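PDB 2BAS: YkuI protein from Bacillus subtilis, which binds the second messenger cyclic di-GMP through its EAL domain and probably cleaves it as a phosphodiesterase. Local coordinates for residues 157-160 and 161-165; 101-104 and 105-109; 373-376 and 377-380. All blocks are in the same frame, centred on the assembly; numbering follows the deposited sequence.

Interaction 1 (157-160 and 161-165)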
ATOM      1  N   GLU A 157     -13.120  -1.028  18.166  1.00 67.41           N
ATOM      2  CA  GLU A 157     -13.114  -2.490  18.106  1.00 67.65           C
ATOM      3  C   GLU A 157     -14.481  -3.073  18.495  1.00 66.46           C
ATOM      4  O   GLU A 157     -14.753  -4.251  18.262  1.00 66.93           O
ATOM      5  CB  GLU A 157     -11.941  -3.086  18.908  1.00 67.25           C
ATOM      6  CG  GLU A 157     -10.564  -2.689  18.317  1.00 69.07           C
ATOM      7  CD  GLU A 157      -9.413  -3.633  18.682  1.00 69.18           C
ATOM      8  OE1 GLU A 157      -8.652  -4.007  17.758  1.00 68.52           O
ATOM      9  OE2 GLU A 157      -9.263  -3.993  19.875  1.00 68.65           O
ATOM     10  N   GLN A 158     -15.337  -2.226  19.063  1.00 64.91           N
ATOM     11  CA  GLN A 158     -16.712  -2.583  19.376  1.00 64.57           C
ATOM     12  C   GLN A 158     -17.523  -2.666  18.073  1.00 64.40           C
ATOM     13  O   GLN A 158     -18.344  -3.569  17.898  1.00 64.17           O
ATOM     14  CB  GLN A 158     -17.318  -1.548  20.334  1.00 65.21           C
ATOM     15  CG  GLN A 158     -18.638  -1.940  21.001  1.00 65.90           C
ATOM     16  CD  GLN A 158     -18.472  -2.807  22.238  1.00 69.45           C
ATOM     17  OE1 GLN A 158     -17.380  -3.296  22.537  1.00 68.83           O
ATOM     18  NE2 GLN A 158     -19.566  -2.998  22.971  1.00 70.62           N
ATOM     19  N   LEU A 159     -17.284  -1.719  17.166  1.00 63.38           N
ATOM     20  CA  LEU A 159     -17.935  -1.704  15.865  1.00 63.69           C
ATOM     21  C   LEU A 159     -17.530  -2.917  15.036  1.00 64.68           C
ATOM     22  O   LEU A 159     -18.371  -3.553  14.400  1.00 65.44           O
ATOM     23  CB  LEU A 159     -17.589  -0.420  15.105  1.00 63.31           C
ATOM     24  CG  LEU A 159     -18.161  -0.231  13.693  1.00 63.46           C
ATOM     25  CD1 LEU A 159     -19.682  -0.131  13.707  1.00 64.32           C
ATOM     26  CD2 LEU A 159     -17.573   0.999  13.043  1.00 64.53           C
ATOM     27  N   TYR A 160     -16.237  -3.227  15.056  1.00 65.34           N
ATOM     28  CA  TYR A 160     -15.673  -4.337  14.290  1.00 65.79           C
ATOM     29  C   TYR A 160     -16.184  -5.662  14.828  1.00 65.97           C
ATOM     30  O   TYR A 160     -16.263  -6.652  14.101  1.00 65.99           O
ATOM     31  CB  TYR A 160     -14.140  -4.275  14.332  1.00 65.63           C
ATOM     32  CG  TYR A 160     -13.526  -3.192  13.457  1.00 66.05           C
ATOM     33  CD1 TYR A 160     -12.166  -3.221  13.128  1.00 69.02           C
ATOM     34  CD2 TYR A 160     -14.304  -2.156  12.930  1.00 67.25           C
ATOM     35  CE1 TYR A 160     -11.592  -2.228  12.318  1.00 68.40           C
ATOM     36  CE2 TYR A 160     -13.746  -1.168  12.121  1.00 68.13           C
ATOM     37  CZ  TYR A 160     -12.396  -1.210  11.819  1.00 68.47           C
ATOM     38  OH  TYR A 160     -11.860  -0.232  11.021  1.00 67.18           O
ATOM     39  N   HIS A 161     -16.532  -5.655  16.113  1.00 66.62           N
ATOM     40  CA  HIS A 161     -17.127  -6.802  16.781  1.00 67.61           C
ATOM     41  C   HIS A 161     -18.488  -7.124  16.156  1.00 68.04           C
ATOM     42  O   HIS A 161     -18.683  -8.241  15.672  1.00 68.21           O
ATOM     43  CB  HIS A 161     -17.221  -6.544  18.293  1.00 67.85           C
ATOM     44  CG  HIS A 161     -17.912  -7.626  19.065  1.00 68.68           C
ATOM     45  ND1 HIS A 161     -17.269  -8.770  19.482  1.00 67.44           N
ATOM     46  CD2 HIS A 161     -19.185  -7.722  19.521  1.00 68.34           C
ATOM     47  CE1 HIS A 161     -18.118  -9.532  20.151  1.00 67.66           C
ATOM     48  NE2 HIS A 161     -19.288  -8.918  20.188  1.00 68.07           N
HETATM   49  N   MSE A 162     -19.405  -6.150  16.123  1.00 67.44           N
HETATM   50  CA  MSE A 162     -20.720  -6.389  15.518  1.00 69.71           C
HETATM   51  C   MSE A 162     -20.655  -6.550  14.008  1.00 66.84           C
HETATM   52  O   MSE A 162     -21.538  -7.173  13.416  1.00 66.78           O
HETATM   53  CB  MSE A 162     -21.766  -5.330  15.895  1.00 68.71           C
HETATM   54  CG  MSE A 162     -21.531  -3.959  15.315  1.00 72.70           C
HETATM   55 SE   MSE A 162     -23.171  -3.143  14.620  1.00 80.88          SE
HETATM   56  CE  MSE A 162     -23.118  -3.929  12.830  1.00 73.39           C
ATOM     57  N   LEU A 163     -19.620  -5.993  13.388  1.00 65.75           N
ATOM     58  CA  LEU A 163     -19.431  -6.163  11.954  1.00 64.43           C
ATOM     59  C   LEU A 163     -18.978  -7.581  11.642  1.00 64.74           C
ATOM     60  O   LEU A 163     -19.417  -8.172  10.656  1.00 65.57           O
ATOM     61  CB  LEU A 163     -18.468  -5.126  11.381  1.00 63.49           C
ATOM     62  CG  LEU A 163     -19.099  -3.746  11.147  1.00 62.33           C
ATOM     63  CD1 LEU A 163     -18.052  -2.739  10.724  1.00 62.22           C
ATOM     64  CD2 LEU A 163     -20.233  -3.792  10.127  1.00 57.13           C
ATOM     65  N   ALA A 164     -18.125  -8.138  12.496  1.00 64.09           N
ATOM     66  CA  ALA A 164     -17.705  -9.526  12.333  1.00 64.20           C
ATOM     67  C   ALA A 164     -18.909 -10.450  12.508  1.00 63.83           C
ATOM     68  O   ALA A 164     -19.026 -11.456  11.809  1.00 63.70           O
ATOM     69  CB  ALA A 164     -16.579  -9.891  13.309  1.00 62.28           C
ATOM     70  N   TYR A 165     -19.802 -10.081  13.427  1.00 63.90           N
ATOM     71  CA  TYR A 165     -21.011 -10.854  13.721  1.00 64.50           C
ATOM     72  C   TYR A 165     -21.974 -10.848  12.537  1.00 64.57           C
ATOM     73  O   TYR A 165     -22.498 -11.888  12.143  1.00 64.59           O
ATOM     74  CB  TYR A 165     -21.695 -10.301  14.972  1.00 64.60           C
ATOM     75  CG  TYR A 165     -23.014 -10.960  15.320  1.00 66.47           C
ATOM     76  CD1 TYR A 165     -23.048 -12.224  15.921  1.00 65.42           C
ATOM     77  CD2 TYR A 165     -24.229 -10.309  15.077  1.00 64.97           C
ATOM     78  CE1 TYR A 165     -24.256 -12.833  16.255  1.00 64.68           C
ATOM     79  CE2 TYR A 165     -25.443 -10.912  15.408  1.00 65.36           C
ATOM     80  CZ  TYR A 165     -25.446 -12.174  15.994  1.00 65.69           C
ATOM     81  OH  TYR A 165     -26.638 -12.776  16.326  1.00 68.33           O
TER
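Leu159 and Leu163, one helical turn apart, carry the apolar part of this local contact. CG of Leu159 lies 3.9 Å from CD1 of Leu163, and the two side chains cross obliquely. Leu163 keeps its CG opposite the carbonyl carbon (chi1 -79°), a setting that leads CD1 back along the helix to the preceding turn. There the same methyl also meets the Tyr160 ring, at 4.4 Å from CD2, coming in at a slant. A branched aliphatic chain suits both leucine positions: Leu163 must also pack on Leu145 and Ile147 of strand 143-147, and Leu159 on Phe152. Met162, a selenomethionine in this crystal, adds a flexible chain that bends at its second and third torsions and touches Met119.

Backbone hydrogen bonds hold the turns together. Leu163 N donates to Leu159 O at 2.9 Å, and Ala164 N to Tyr160 O at 2.9 Å. The turn before is held less firmly. His161 N makes two weak bonds, to Glu157 O at 3.1 Å and to Gln158 O at 3.3 Å, and Gln158 O takes a further weak one from Met162 N, so that this carbonyl is shared between successive amides. At the start of the helix, the carboxylate of Asp155 accepts a hydrogen bond from Gln158 N.

Polar side chains divide by face. The Tyr160 side chain touches Arg187 and Leu191 of helix 185-191; Tyr160, a buried residue, has its hydroxyl hydrogen-bonded to Glu149, a double role suited to tyrosine. Glu157 and His161, polar residues fit for solvent, lie on the exposed side. The result is an amphipathic helix, the crossover of the beta-alpha-beta unit formed by strand 143-147, helix 156-167 and strand 172-178, as in the TIM-barrel-like fold of EAL domains.

Interaction 2 (101-104 and 105-109)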
ATOM      1  N   LEU A 101     -37.858  -7.064  -3.918  1.00 67.93           N
ATOM      2  CA  LEU A 101     -38.621  -8.321  -3.910  1.00 67.74           C
ATOM      3  C   LEU A 101     -39.321  -8.615  -5.247  1.00 68.13           C
ATOM      4  O   LEU A 101     -39.765  -9.739  -5.483  1.00 66.89           O
ATOM      5  CB  LEU A 101     -39.660  -8.337  -2.779  1.00 68.30           C
ATOM      6  CG  LEU A 101     -39.340  -8.734  -1.332  1.00 68.08           C
ATOM      7  CD1 LEU A 101     -40.611  -8.630  -0.497  1.00 67.09           C
ATOM      8  CD2 LEU A 101     -38.766 -10.139  -1.226  1.00 67.31           C
ATOM      9  N   GLU A 102     -39.415  -7.599  -6.107  1.00 68.48           N
ATOM     10  CA  GLU A 102     -40.042  -7.734  -7.422  1.00 68.65           C
ATOM     11  C   GLU A 102     -39.020  -7.944  -8.536  1.00 68.04           C
ATOM     12  O   GLU A 102     -39.303  -8.616  -9.525  1.00 68.91           O
ATOM     13  CB  GLU A 102     -40.912  -6.511  -7.744  1.00 69.01           C
ATOM     14  CG  GLU A 102     -41.976  -6.167  -6.693  1.00 70.30           C
ATOM     15  CD  GLU A 102     -42.964  -7.297  -6.421  1.00 73.80           C
ATOM     16  OE1 GLU A 102     -43.526  -7.870  -7.384  1.00 74.07           O
ATOM     17  OE2 GLU A 102     -43.191  -7.596  -5.229  1.00 74.35           O
ATOM     18  N   ALA A 103     -37.831  -7.376  -8.371  1.00 67.98           N
ATOM     19  CA  ALA A 103     -36.786  -7.463  -9.393  1.00 67.72           C
ATOM     20  C   ALA A 103     -35.985  -8.770  -9.361  1.00 67.13           C
ATOM     21  O   ALA A 103     -36.354  -9.725  -8.682  1.00 66.39           O
ATOM     22  CB  ALA A 103     -35.861  -6.269  -9.290  1.00 68.05           C
ATOM     23  N   ASP A 104     -34.877  -8.782 -10.097  1.00 67.67           N
ATOM     24  CA  ASP A 104     -34.010  -9.952 -10.234  1.00 68.28           C
ATOM     25  C   ASP A 104     -33.413 -10.399  -8.898  1.00 68.16           C
ATOM     26  O   ASP A 104     -32.949  -9.576  -8.106  1.00 67.97           O
ATOM     27  CB  ASP A 104     -32.896  -9.658 -11.242  1.00 68.99           C
ATOM     28  CG  ASP A 104     -33.424  -9.081 -12.556  1.00 71.11           C
ATOM     29  OD1 ASP A 104     -32.786  -9.322 -13.602  1.00 75.64           O
ATOM     30  OD2 ASP A 104     -34.470  -8.394 -12.552  1.00 72.73           O
ATOM     31  N   SER A 105     -33.417 -11.713  -8.678  1.00 67.41           N
ATOM     32  CA  SER A 105     -33.005 -12.343  -7.415  1.00 66.63           C
ATOM     33  C   SER A 105     -31.489 -12.310  -7.096  1.00 66.10           C
ATOM     34  O   SER A 105     -31.051 -12.832  -6.063  1.00 66.29           O
ATOM     35  CB  SER A 105     -33.528 -13.789  -7.400  1.00 66.77           C
ATOM     36  OG  SER A 105     -33.418 -14.393  -6.126  1.00 66.82           O
ATOM     37  N   ASP A 106     -30.694 -11.687  -7.964  1.00 64.49           N
ATOM     38  CA  ASP A 106     -29.234 -11.703  -7.816  1.00 62.34           C
ATOM     39  C   ASP A 106     -28.616 -10.307  -7.681  1.00 61.65           C
ATOM     40  O   ASP A 106     -27.392 -10.167  -7.543  1.00 59.19           O
ATOM     41  CB  ASP A 106     -28.601 -12.424  -9.006  1.00 62.35           C
ATOM     42  CG  ASP A 106     -28.743 -11.643 -10.305  1.00 62.68           C
ATOM     43  OD1 ASP A 106     -27.709 -11.364 -10.949  1.00 62.54           O
ATOM     44  OD2 ASP A 106     -29.885 -11.289 -10.677  1.00 66.45           O
ATOM     45  N   LEU A 107     -29.472  -9.287  -7.736  1.00 61.25           N
ATOM     46  CA  LEU A 107     -29.053  -7.899  -7.602  1.00 60.17           C
ATOM     47  C   LEU A 107     -28.486  -7.636  -6.209  1.00 60.56           C
ATOM     48  O   LEU A 107     -29.023  -8.100  -5.206  1.00 60.54           O
ATOM     49  CB  LEU A 107     -30.224  -6.946  -7.892  1.00 58.53           C
ATOM     50  CG  LEU A 107     -30.689  -6.716  -9.341  1.00 56.06           C
ATOM     51  CD1 LEU A 107     -31.816  -5.714  -9.382  1.00 55.73           C
ATOM     52  CD2 LEU A 107     -29.568  -6.239 -10.252  1.00 51.73           C
ATOM     53  N   LEU A 108     -27.381  -6.912  -6.159  1.00 61.12           N
ATOM     54  CA  LEU A 108     -26.788  -6.543  -4.883  1.00 62.04           C
ATOM     55  C   LEU A 108     -27.554  -5.351  -4.332  1.00 61.48           C
ATOM     56  O   LEU A 108     -28.045  -4.528  -5.105  1.00 62.95           O
ATOM     57  CB  LEU A 108     -25.295  -6.218  -5.052  1.00 60.50           C
ATOM     58  CG  LEU A 108     -24.399  -7.403  -5.456  1.00 61.22           C
ATOM     59  CD1 LEU A 108     -23.021  -6.949  -5.964  1.00 59.23           C
ATOM     60  CD2 LEU A 108     -24.234  -8.423  -4.335  1.00 58.07           C
ATOM     61  N   ILE A 109     -27.672  -5.271  -3.007  1.00 60.29           N
ATOM     62  CA  ILE A 109     -28.343  -4.144  -2.352  1.00 58.29           C
ATOM     63  C   ILE A 109     -27.335  -3.351  -1.507  1.00 59.07           C
ATOM     64  O   ILE A 109     -26.935  -3.794  -0.418  1.00 59.40           O
ATOM     65  CB  ILE A 109     -29.559  -4.609  -1.475  1.00 58.05           C
ATOM     66  CG1 ILE A 109     -30.528  -5.481  -2.281  1.00 56.12           C
ATOM     67  CG2 ILE A 109     -30.296  -3.414  -0.896  1.00 58.17           C
ATOM     68  CD1 ILE A 109     -31.552  -6.240  -1.436  1.00 57.16           C
TER
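With its CG opposite the carbonyl carbon (chi1 -75°), Leu107 sends CD1 to within 4.1 Å of CB of Ala103, while Asp106, whose CG stands between its backbone N and carbonyl carbon (chi1 69°), swings OD2 back to 3.5 Å from CB of Asp104. The two torsions thus bring the side chains of Leu107 and Asp106 back to Ala103 and Asp104. Leu107 also sets its CG 4.1 Å from CB of Asp104, so the base of that acidic side chain has an apolar neighbour although Asp104 is an exposed residue.

Side-chain contacts carry the meeting of the two segments. Alanine suits its place here, where the small methyl of Ala103 touches both Leu107 and Phe264. Leu107, the buried residue of the group, packs on Val53 and Tyr56 of strand 53-64, as befits a large aliphatic side chain.

The two aspartates bring like charges together, Asp104 OD1 lying 4.6 Å from Asp106 OD2. Arg267 probably eases this repulsion: its NH1 forms a salt bridge with Asp106 OD2 and a long, weak ion pair with Asp104 OD1.

Beyond Leu107 the chain enters the sheet, Leu108 bonding to strand 53-64 and Ile109 to Arg142 and Val144. The arrangement is that of an alpha-to-beta loop, leading from helix 82-100 into parallel strand 108-112 of the EAL barrel.

Interaction 3 (373-376 and 377-380)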
ATOM      1  N   TYR A 373      12.293  -5.869  -3.626  1.00 56.78           N
ATOM      2  CA  TYR A 373      12.576  -6.381  -4.956  1.00 56.46           C
ATOM      3  C   TYR A 373      14.046  -6.754  -5.211  1.00 57.83           C
ATOM      4  O   TYR A 373      14.377  -7.292  -6.280  1.00 57.66           O
ATOM      5  CB  TYR A 373      12.197  -5.341  -6.021  1.00 58.87           C
ATOM      6  CG  TYR A 373      10.757  -4.893  -6.054  1.00 61.98           C
ATOM      7  CD1 TYR A 373       9.712  -5.811  -5.966  1.00 62.60           C
ATOM      8  CD2 TYR A 373      10.440  -3.540  -6.220  1.00 65.11           C
ATOM      9  CE1 TYR A 373       8.388  -5.399  -6.003  1.00 63.15           C
ATOM     10  CE2 TYR A 373       9.119  -3.116  -6.264  1.00 62.69           C
ATOM     11  CZ  TYR A 373       8.099  -4.053  -6.162  1.00 64.95           C
ATOM     12  OH  TYR A 373       6.782  -3.644  -6.216  1.00 69.69           O
ATOM     13  N   PHE A 374      14.937  -6.450  -4.273  1.00 56.29           N
ATOM     14  CA  PHE A 374      16.355  -6.609  -4.557  1.00 57.71           C
ATOM     15  C   PHE A 374      16.792  -8.070  -4.822  1.00 58.15           C
ATOM     16  O   PHE A 374      17.453  -8.349  -5.826  1.00 59.50           O
ATOM     17  CB  PHE A 374      17.224  -5.936  -3.484  1.00 58.45           C
ATOM     18  CG  PHE A 374      18.687  -5.931  -3.821  1.00 58.17           C
ATOM     19  CD1 PHE A 374      19.270  -4.829  -4.421  1.00 59.05           C
ATOM     20  CD2 PHE A 374      19.480  -7.043  -3.550  1.00 65.77           C
ATOM     21  CE1 PHE A 374      20.622  -4.823  -4.752  1.00 56.40           C
ATOM     22  CE2 PHE A 374      20.834  -7.048  -3.873  1.00 64.03           C
ATOM     23  CZ  PHE A 374      21.400  -5.932  -4.479  1.00 62.09           C
ATOM     24  N   LEU A 375      16.426  -8.980  -3.927  1.00 56.42           N
ATOM     25  CA  LEU A 375      16.797 -10.387  -4.067  1.00 56.48           C
ATOM     26  C   LEU A 375      15.974 -11.061  -5.172  1.00 57.17           C
ATOM     27  O   LEU A 375      16.432 -12.010  -5.822  1.00 56.08           O
ATOM     28  CB  LEU A 375      16.641 -11.129  -2.718  1.00 54.16           C
ATOM     29  CG  LEU A 375      17.605 -10.755  -1.573  1.00 50.69           C
ATOM     30  CD1 LEU A 375      17.299 -11.489  -0.279  1.00 45.03           C
ATOM     31  CD2 LEU A 375      19.075 -10.990  -1.946  1.00 45.93           C
ATOM     32  N   GLU A 376      14.753 -10.562  -5.347  1.00 57.89           N
ATOM     33  CA  GLU A 376      13.812 -11.025  -6.359  1.00 61.28           C
ATOM     34  C   GLU A 376      14.434 -10.721  -7.735  1.00 59.90           C
ATOM     35  O   GLU A 376      14.464 -11.579  -8.614  1.00 58.51           O
ATOM     36  CB  GLU A 376      12.463 -10.292  -6.179  1.00 59.88           C
ATOM     37  CG  GLU A 376      11.203 -11.019  -6.680  1.00 65.15           C
ATOM     38  CD  GLU A 376       9.959 -10.075  -6.875  1.00 70.02           C
ATOM     39  OE1 GLU A 376       9.000 -10.141  -6.050  1.00 69.48           O
ATOM     40  OE2 GLU A 376       9.938  -9.274  -7.862  1.00 74.29           O
ATOM     41  N   ASN A 377      14.948  -9.501  -7.891  1.00 59.50           N
ATOM     42  CA  ASN A 377      15.603  -9.070  -9.119  1.00 62.02           C
ATOM     43  C   ASN A 377      16.833  -9.896  -9.495  1.00 62.82           C
ATOM     44  O   ASN A 377      16.989 -10.289 -10.655  1.00 64.14           O
ATOM     45  CB  ASN A 377      15.944  -7.577  -9.064  1.00 61.85           C
ATOM     46  CG  ASN A 377      14.722  -6.706  -9.262  1.00 63.26           C
ATOM     47  OD1 ASN A 377      13.746  -7.141  -9.864  1.00 65.50           O
ATOM     48  ND2 ASN A 377      14.764  -5.477  -8.754  1.00 60.71           N
ATOM     49  N   ILE A 378      17.697 -10.150  -8.515  1.00 62.47           N
ATOM     50  CA  ILE A 378      18.843 -11.032  -8.705  1.00 61.91           C
ATOM     51  C   ILE A 378      18.377 -12.381  -9.243  1.00 62.91           C
ATOM     52  O   ILE A 378      18.859 -12.830 -10.284  1.00 63.37           O
ATOM     53  CB  ILE A 378      19.649 -11.190  -7.405  1.00 61.47           C
ATOM     54  CG1 ILE A 378      20.382  -9.875  -7.119  1.00 57.84           C
ATOM     55  CG2 ILE A 378      20.630 -12.336  -7.535  1.00 57.75           C
ATOM     56  CD1 ILE A 378      20.871  -9.749  -5.733  1.00 64.16           C
HETATM   57  N   MSE A 379      17.434 -13.009  -8.540  1.00 63.61           N
HETATM   58  CA  MSE A 379      16.744 -14.209  -9.023  1.00 65.36           C
HETATM   59  C   MSE A 379      16.341 -14.126 -10.485  1.00 64.75           C
HETATM   60  O   MSE A 379      16.636 -15.033 -11.257  1.00 63.86           O
HETATM   61  CB  MSE A 379      15.474 -14.439  -8.217  1.00 66.26           C
HETATM   62  CG  MSE A 379      15.534 -15.587  -7.258  1.00 76.79           C
HETATM   63 SE   MSE A 379      15.192 -17.278  -8.145  1.00 96.91          SE
HETATM   64  CE  MSE A 379      13.405 -16.873  -8.897  1.00 91.86           C
ATOM     65  N   ARG A 380      15.648 -13.044 -10.851  1.00 64.57           N
ATOM     66  CA  ARG A 380      15.157 -12.865 -12.215  1.00 65.30           C
ATOM     67  C   ARG A 380      16.304 -12.735 -13.233  1.00 64.57           C
ATOM     68  O   ARG A 380      16.293 -13.405 -14.267  1.00 63.78           O
ATOM     69  CB  ARG A 380      14.151 -11.699 -12.315  1.00 65.53           C
ATOM     70  CG  ARG A 380      13.620 -11.475 -13.739  1.00 73.09           C
ATOM     71  CD  ARG A 380      12.188 -10.932 -13.806  1.00 85.57           C
ATOM     72  NE  ARG A 380      12.112  -9.470 -13.744  1.00 90.16           N
ATOM     73  CZ  ARG A 380      11.904  -8.775 -12.628  1.00 92.78           C
ATOM     74  NH1 ARG A 380      11.751  -9.401 -11.460  1.00 94.18           N
ATOM     75  NH2 ARG A 380      11.845  -7.449 -12.681  1.00 87.98           N
TER
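Phe374 and Ile378 meet on the more tightly packed side of the first two turns of helix 374-384. CD1 of Ile378 lies 3.3 Å from CE2 of the Phe374 ring, meeting it obliquely, and also lies 4.4 Å from CD2 of Leu375. Phe374 reaches this place because its CG is trans to the backbone N (chi1 -173°), which carries the ring alongside the next turn. All three residues are buried, as large apolar side chains should be, and this burial defines the packed side; Phe374 is further covered by Trp368. Leu375 and Ile378 pack against Glu285 and Lys286 of the second subunit, and Met379, a selenomethionine here, against its Tyr293.

Four successive backbone bonds give these turns their regularity, from Asn377 N to Tyr373 O (2.8 Å) through Arg380 N to Glu376 O (2.9 Å). Tyr373 occupies the N-cap position. The Asn377 amide folds back over this helix start: ND2 lies 3.8 Å from CB of Tyr373, and near Tyr373 O at an angle too poor for a hydrogen bond. Replacing Asn377 by an alanine is likely to leave the carbonyl and CB of Tyr373 without the amide that lies beside them.

The more open side is looser. Glu376 OE2 and Arg380 NH1 are 4.0 Å apart, beyond a salt bridge, with the carboxylate oxygen at the guanidinium edge and the two planes 56° apart. Attraction between the charges is probably modest, and Arg380 has a second partner in Phe388, with which it makes a cation-pi contact. Long, charged chains suit this side, where Glu376 is exposed. The arrangement is an amphipathic helix start before strand 388-394, consistent with a PAS-like domain whose helix lies at the subunit interface.

From the N terminus, interaction 2 comes first, turning the chain from helix 82-100 into strand 108-112. Interaction 1 follows after strand 143-147, inside helix 156-167, which returns the chain from that strand to strand 172-178. Both belong to the EAL barrel, their centres about 27 Å apart. Interaction 3 lies beyond the long helix 271-311, in the C-terminal domain; its centre is about 41 Å from that of interaction 1 and 49 Å from that of interaction 2. Each joins adjoining segments, so none encloses a long loop; they run in series, neither nesting nor crossing. Of the three, interaction 3 alone touches the second subunit.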